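Local structure of SusD superfamily protein (Bacteroides fragilis NCTC 9343, 3NQP) at residues Phe431-Glu435 with Met459-Lys463; Leu212-Val217 with Trp454-Thr460. The protein probably binds glycans at the outer membrane, as a SusD-family protein that would hand sugars to a partner transporter. All coordinates share one frame; numbering follows the deposited sequence. Where two conformers were deposited one is given.

Contact 1 of 2, residues Phe431-Glu435 with Met459-Lys463; sequences FTTNE and MTLTK
Phe-431 lays its ring against the loop that runs from Thr-460 to Lys-463, one face taking the backbone and the rim meeting carbonyls. The amide N of Lys-463 sits over the middle of that face, and CB of the same lysine makes a CH-pi contact, 4.2 Å from the ring centroid. At the edge, in the ring plane, Thr-460 O comes to 3.4 Å from CE1, where the slightly positive ring hydrogens suit an oxygen. CG stands anti to the backbone N (chi1 -178°), which carries the flat ring off the helix and onto the loop.

Thr-432, one residue on, brings a small hydroxyl to the same loop: its OG1 donates to Leu-461 O at 2.6 Å, tilted 27° from the carbonyl plane, while its methyl CG2 meets Leu-461 CD1. Glu-435 reaches the start of the loop. Its OE2 accepts from Thr-460 N at 3.1 Å in a nearly straight bond (167°), on the anti side of the carboxylate, and the oxygen also forms a salt bridge with Lys-216. The chain of selenomethionine Met-459 passes obliquely by this glutamate, its long flexible side chain bringing CE to 3.6 Å from Glu-435 CD. Within the loop, Thr-460 OG1 donates to Thr-462 O.

The first turn of helix 431-445 is thereby fastened to the chain leaving helix 452-458. Helix 382-396 also packs here: its Asn-394 bonds Glu-435 OE1 and its Met-395 touches Phe-431.

Contact 2 of 2, residues Leu212-Val217 with Trp454-Thr460; sequences LWTSKV and WDLRRMT
Leu-212 meets Arg-458 where the C-terminal ends of two helices pack in the alpha-helical body of this SusD-family fold, their local axes 33° apart and 10.8 Å at closest approach. The branched leucine lays CD2 3.8 Å from Arg-458 NE, crossing the arginine chain at about a right angle.

Trp-213 spans the interface with its broad indole. Its CH2 lies 3.6 Å from Arg-457 CB and its CZ3 4.0 Å from Trp-454 CE3. Arg-457, bent at chi2 and chi3, folds back so that CZ2 of the indole sits over one face of the guanidinium; the two planes stand 85° apart.

Lys-216 needs its length: the chain passes Arg-458 O, 3.5 Å from CE, and carries NZ to the carboxylates of Glu-391 and Glu-435, so the ammonium is paired with two acids, one of which, Glu-391, it shares with Arg-458. Val-217, the first residue to leave the helix, puts its compact CG2 over the Trp-213 ring and 3.8 Å from Arg-458 CA. Beyond them Arg-458, also salt-bridged to Glu-391, grips Asp-455 end-on, NH1 and NH2 both donating to OD1, with the NH2 bond 2.9 Å long.

How the contacts relate
From the N terminus the chain first reaches the end of helix 200-216, the earlier half of contact 2, whose partner comes 237 residues later; that contact closes the longer loop. Contact 1 opens inside this span at the start of helix 431-445 and closes over just 23 intervening residues, mostly helical. Both end on the same stretch, sharing Met-459 and Thr-460, but contact 1 runs on to Lys-463, so the two loops overlap at their ends without strict nesting. Their centres lie 11 Å apart, and Lys-216 NZ meets Glu-435 OE2 at 2.7 Å. Helices 200-216 and 431-445 are thus joined both directly and through the end of helix 452-458.

Contact 1 of 2, residues Phe431-Glu435 with Met459-Lys463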
loop_
_atom_site.group_PDB
_atom_site.type_symbol
_atom_site.label_atom_id
_atom_site.label_comp_id
_atom_site.label_asym_id
_atom_site.label_seq_id
_atom_site.Cartn_x
_atom_site.Cartn_y
_atom_site.Cartn_z
ATOM N N PHE A 431 -25.480 -4.216 3.346
ATOM C CA PHE A 431 -24.105 -4.648 3.181
ATOM C C PHE A 431 -23.389 -3.820 2.124
ATOM O O PHE A 431 -22.250 -3.393 2.322
ATOM C CB PHE A 431 -24.024 -6.129 2.799
ATOM C CG PHE A 431 -22.613 -6.637 2.670
ATOM C CD1 PHE A 431 -21.887 -6.436 1.489
ATOM C CD2 PHE A 431 -22.012 -7.325 3.714
ATOM C CE1 PHE A 431 -20.568 -6.875 1.363
ATOM C CE2 PHE A 431 -20.672 -7.780 3.587
ATOM C CZ PHE A 431 -19.964 -7.551 2.393
ATOM N N THR A 432 -24.057 -3.569 1.006
ATOM C CA THR A 432 -23.425 -2.884 -0.117
ATOM C C THR A 432 -23.056 -1.459 0.292
ATOM O O THR A 432 -21.975 -0.948 -0.020
ATOM C CB THR A 432 -24.342 -2.843 -1.354
ATOM O OG1 THR A 432 -24.646 -4.189 -1.786
ATOM C CG2 THR A 432 -23.650 -2.116 -2.527
ATOM N N THR A 433 -23.975 -0.792 0.973
ATOM C CA THR A 433 -23.731 0.634 1.316
ATOM C C THR A 433 -22.510 0.689 2.242
ATOM O O THR A 433 -21.650 1.543 2.086
ATOM C CB THR A 433 -24.956 1.239 1.978
ATOM O OG1 THR A 433 -26.057 1.073 1.101
ATOM C CG2 THR A 433 -24.782 2.790 2.313
ATOM N N ASN A 434 -22.452 -0.224 3.218
ATOM C CA ASN A 434 -21.341 -0.333 4.135
ATOM C C ASN A 434 -20.024 -0.647 3.425
ATOM O O ASN A 434 -19.015 0.008 3.679
ATOM C CB ASN A 434 -21.568 -1.431 5.170
ATOM C CG ASN A 434 -22.575 -1.045 6.264
ATOM O OD1 ASN A 434 -22.715 0.130 6.654
ATOM N ND2 ASN A 434 -23.277 -2.049 6.760
ATOM N N GLU A 435 -19.998 -1.679 2.579
ATOM C CA GLU A 435 -18.748 -2.042 1.859
ATOM C C GLU A 435 -18.236 -0.862 1.035
ATOM O O GLU A 435 -17.047 -0.535 1.059
ATOM C CB GLU A 435 -18.978 -3.255 0.952
ATOM C CG GLU A 435 -17.727 -3.946 0.551
ATOM C CD GLU A 435 -17.276 -5.001 1.557
ATOM O OE1 GLU A 435 -17.605 -4.900 2.762
ATOM O OE2 GLU A 435 -16.586 -5.946 1.139
HETATM N N MSE A 459 -12.814 -6.667 -1.635
HETATM C CA MSE A 459 -14.150 -6.270 -1.226
HETATM C C MSE A 459 -15.159 -6.750 -2.267
HETATM O O MSE A 459 -14.850 -6.935 -3.449
HETATM C CB MSE A 459 -14.230 -4.746 -0.997
HETATM C CG MSE A 459 -13.215 -4.285 0.038
HETATM SE SE MSE A 459 -13.348 -2.442 0.488
HETATM C CE MSE A 459 -14.677 -2.579 1.863
ATOM N N THR A 460 -16.365 -7.008 -1.780
ATOM C CA THR A 460 -17.426 -7.616 -2.567
ATOM C C THR A 460 -18.704 -6.771 -2.514
ATOM O O THR A 460 -18.950 -6.038 -1.539
ATOM C CB THR A 460 -17.748 -9.036 -2.063
ATOM O OG1 THR A 460 -18.161 -8.997 -0.688
ATOM C CG2 THR A 460 -16.523 -10.000 -2.196
ATOM N N LEU A 461 -19.553 -6.896 -3.527
ATOM C CA LEU A 461 -20.690 -6.004 -3.625
ATOM C C LEU A 461 -21.734 -6.400 -2.565
ATOM O O LEU A 461 -22.438 -5.549 -2.030
ATOM C CB LEU A 461 -21.266 -6.060 -5.036
ATOM C CG LEU A 461 -22.314 -5.014 -5.398
ATOM C CD1 LEU A 461 -21.596 -3.616 -5.510
ATOM C CD2 LEU A 461 -23.054 -5.468 -6.691
ATOM N N THR A 462 -21.841 -7.715 -2.325
ATOM C CA THR A 462 -22.707 -8.294 -1.329
ATOM C C THR A 462 -21.927 -9.377 -0.576
ATOM O O THR A 462 -20.854 -9.791 -1.025
ATOM C CB THR A 462 -23.960 -8.934 -1.949
ATOM O OG1 THR A 462 -23.582 -9.876 -2.941
ATOM C CG2 THR A 462 -24.855 -7.881 -2.586
ATOM N N LYS A 463 -22.453 -9.797 0.586
ATOM C CA LYS A 463 -21.785 -10.793 1.394
ATOM C C LYS A 463 -21.683 -12.026 0.552
ATOM O O LYS A 463 -22.665 -12.499 0.062
ATOM C CB LYS A 463 -22.571 -11.117 2.661
ATOM C CG LYS A 463 -21.804 -12.063 3.616
ATOM C CD LYS A 463 -22.526 -12.158 4.945
ATOM C CE LYS A 463 -21.882 -13.196 5.846
ATOM N NZ LYS A 463 -22.259 -14.564 5.464
#

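Contact 2 of 2, residues Leu212-Val217 with Trp454-Thr460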
loop_
_atom_site.group_PDB
_atom_site.type_symbol
_atom_site.label_atom_id
_atom_site.label_comp_id
_atom_site.label_asym_id
_atom_site.label_seq_id
_atom_site.Cartn_x
_atom_site.Cartn_y
_atom_site.Cartn_z
ATOM N N LEU A 212 -7.948 -11.676 6.700
ATOM C CA LEU A 212 -9.097 -11.088 6.059
ATOM C C LEU A 212 -9.184 -11.467 4.581
ATOM O O LEU A 212 -10.245 -11.810 4.068
ATOM C CB LEU A 212 -9.086 -9.545 6.131
ATOM C CG LEU A 212 -10.319 -8.910 5.488
ATOM C CD1 LEU A 212 -11.684 -9.371 6.090
ATOM C CD2 LEU A 212 -10.148 -7.359 5.590
ATOM N N TRP A 213 -8.071 -11.327 3.886
ATOM C CA TRP A 213 -7.999 -11.691 2.475
ATOM C C TRP A 213 -8.462 -13.141 2.261
ATOM O O TRP A 213 -9.368 -13.374 1.463
ATOM C CB TRP A 213 -6.588 -11.490 1.933
ATOM C CG TRP A 213 -6.460 -11.845 0.527
ATOM C CD1 TRP A 213 -6.448 -13.142 -0.000
ATOM C CD2 TRP A 213 -6.387 -10.954 -0.603
ATOM N NE1 TRP A 213 -6.347 -13.078 -1.372
ATOM C CE2 TRP A 213 -6.312 -11.762 -1.765
ATOM C CE3 TRP A 213 -6.356 -9.550 -0.752
ATOM C CZ2 TRP A 213 -6.212 -11.217 -3.045
ATOM C CZ3 TRP A 213 -6.244 -9.026 -2.028
ATOM C CH2 TRP A 213 -6.166 -9.860 -3.152
ATOM N N THR A 214 -7.896 -14.093 2.995
ATOM C CA THR A 214 -8.268 -15.501 2.754
ATOM C C THR A 214 -9.699 -15.795 3.213
ATOM O O THR A 214 -10.311 -16.739 2.713
ATOM C CB THR A 214 -7.250 -16.499 3.341
ATOM O OG1 THR A 214 -7.117 -16.272 4.739
ATOM C CG2 THR A 214 -5.859 -16.288 2.669
ATOM N N SER A 215 -10.234 -14.980 4.131
ATOM C CA SER A 215 -11.641 -15.085 4.498
ATOM C C SER A 215 -12.597 -14.858 3.306
ATOM O O SER A 215 -13.651 -15.490 3.230
ATOM C CB SER A 215 -12.007 -14.075 5.588
ATOM O OG SER A 215 -11.337 -14.319 6.817
ATOM N N LYS A 216 -12.203 -13.975 2.388
ATOM C CA LYS A 216 -13.069 -13.457 1.364
ATOM C C LYS A 216 -12.748 -13.806 -0.092
ATOM O O LYS A 216 -13.641 -13.780 -0.944
ATOM C CB LYS A 216 -13.138 -11.920 1.508
ATOM C CG LYS A 216 -13.902 -11.526 2.751
ATOM C CD LYS A 216 -13.945 -9.968 2.925
ATOM C CE LYS A 216 -14.813 -9.279 1.914
ATOM N NZ LYS A 216 -15.140 -7.882 2.451
ATOM N N VAL A 217 -11.494 -14.124 -0.373
ATOM C CA VAL A 217 -11.004 -14.302 -1.747
ATOM C C VAL A 217 -10.529 -15.737 -1.982
ATOM O O VAL A 217 -9.706 -16.244 -1.248
ATOM C CB VAL A 217 -9.826 -13.342 -2.055
ATOM C CG1 VAL A 217 -9.450 -13.356 -3.571
ATOM C CG2 VAL A 217 -10.209 -11.929 -1.643
ATOM N N TRP A 454 -5.823 -3.703 -4.035
ATOM C CA TRP A 454 -6.141 -4.809 -3.115
ATOM C C TRP A 454 -7.622 -4.758 -2.665
ATOM O O TRP A 454 -8.334 -5.780 -2.664
ATOM C CB TRP A 454 -5.166 -4.838 -1.938
ATOM C CG TRP A 454 -3.700 -4.931 -2.343
ATOM C CD1 TRP A 454 -2.656 -4.255 -1.795
ATOM C CD2 TRP A 454 -3.136 -5.820 -3.311
ATOM N NE1 TRP A 454 -1.470 -4.651 -2.395
ATOM C CE2 TRP A 454 -1.754 -5.608 -3.326
ATOM C CE3 TRP A 454 -3.673 -6.776 -4.169
ATOM C CZ2 TRP A 454 -0.907 -6.305 -4.170
ATOM C CZ3 TRP A 454 -2.813 -7.463 -5.025
ATOM C CH2 TRP A 454 -1.462 -7.215 -5.010
ATOM N N ASP A 455 -8.080 -3.565 -2.328
ATOM C CA ASP A 455 -9.485 -3.345 -1.942
ATOM C C ASP A 455 -10.473 -3.809 -3.026
ATOM O O ASP A 455 -11.492 -4.415 -2.685
ATOM C CB ASP A 455 -9.714 -1.869 -1.604
ATOM C CG ASP A 455 -8.926 -1.413 -0.377
ATOM O OD1 ASP A 455 -8.480 -2.249 0.430
ATOM O OD2 ASP A 455 -8.724 -0.185 -0.220
ATOM N N LEU A 456 -10.143 -3.540 -4.310
ATOM C CA LEU A 456 -10.974 -3.953 -5.436
ATOM C C LEU A 456 -10.983 -5.450 -5.639
ATOM O O LEU A 456 -12.021 -6.019 -6.022
ATOM C CB LEU A 456 -10.539 -3.285 -6.737
ATOM C CG LEU A 456 -10.749 -1.761 -6.768
ATOM C CD1 LEU A 456 -9.931 -1.195 -7.981
ATOM C CD2 LEU A 456 -12.253 -1.388 -6.890
ATOM N N ARG A 457 -9.852 -6.102 -5.390
ATOM C CA ARG A 457 -9.795 -7.569 -5.463
ATOM C C ARG A 457 -10.601 -8.225 -4.330
ATOM O O ARG A 457 -11.211 -9.263 -4.522
ATOM C CB ARG A 457 -8.344 -8.081 -5.330
ATOM C CG ARG A 457 -7.447 -7.836 -6.540
ATOM C CD ARG A 457 -7.580 -8.822 -7.663
ATOM N NE ARG A 457 -7.653 -10.235 -7.241
ATOM C CZ ARG A 457 -6.640 -10.987 -6.852
ATOM N NH1 ARG A 457 -5.431 -10.509 -6.797
ATOM N NH2 ARG A 457 -6.850 -12.237 -6.504
ATOM N N ARG A 458 -10.611 -7.589 -3.165
ATOM C CA ARG A 458 -11.005 -8.235 -1.927
ATOM C C ARG A 458 -12.420 -7.935 -1.519
ATOM O O ARG A 458 -13.153 -8.835 -1.129
ATOM C CB ARG A 458 -10.056 -7.821 -0.807
ATOM C CG ARG A 458 -10.159 -8.620 0.513
ATOM C CD ARG A 458 -9.387 -7.931 1.652
ATOM N NE ARG A 458 -9.907 -6.608 1.896
ATOM C CZ ARG A 458 -9.343 -5.449 1.510
ATOM N NH1 ARG A 458 -8.155 -5.388 0.878
ATOM N NH2 ARG A 458 -9.996 -4.331 1.734
HETATM N N MSE A 459 -12.814 -6.667 -1.635
HETATM C CA MSE A 459 -14.150 -6.270 -1.226
HETATM C C MSE A 459 -15.159 -6.750 -2.267
HETATM O O MSE A 459 -14.850 -6.935 -3.449
HETATM C CB MSE A 459 -14.230 -4.746 -0.997
HETATM C CG MSE A 459 -13.215 -4.285 0.038
HETATM SE SE MSE A 459 -13.348 -2.442 0.488
HETATM C CE MSE A 459 -14.677 -2.579 1.863
ATOM N N THR A 460 -16.365 -7.008 -1.780
ATOM C CA THR A 460 -17.426 -7.616 -2.567
ATOM C C THR A 460 -18.704 -6.771 -2.514
ATOM O O THR A 460 -18.950 -6.038 -1.539
ATOM C CB THR A 460 -17.748 -9.036 -2.063
ATOM O OG1 THR A 460 -18.161 -8.997 -0.688
ATOM C CG2 THR A 460 -16.523 -10.000 -2.196
#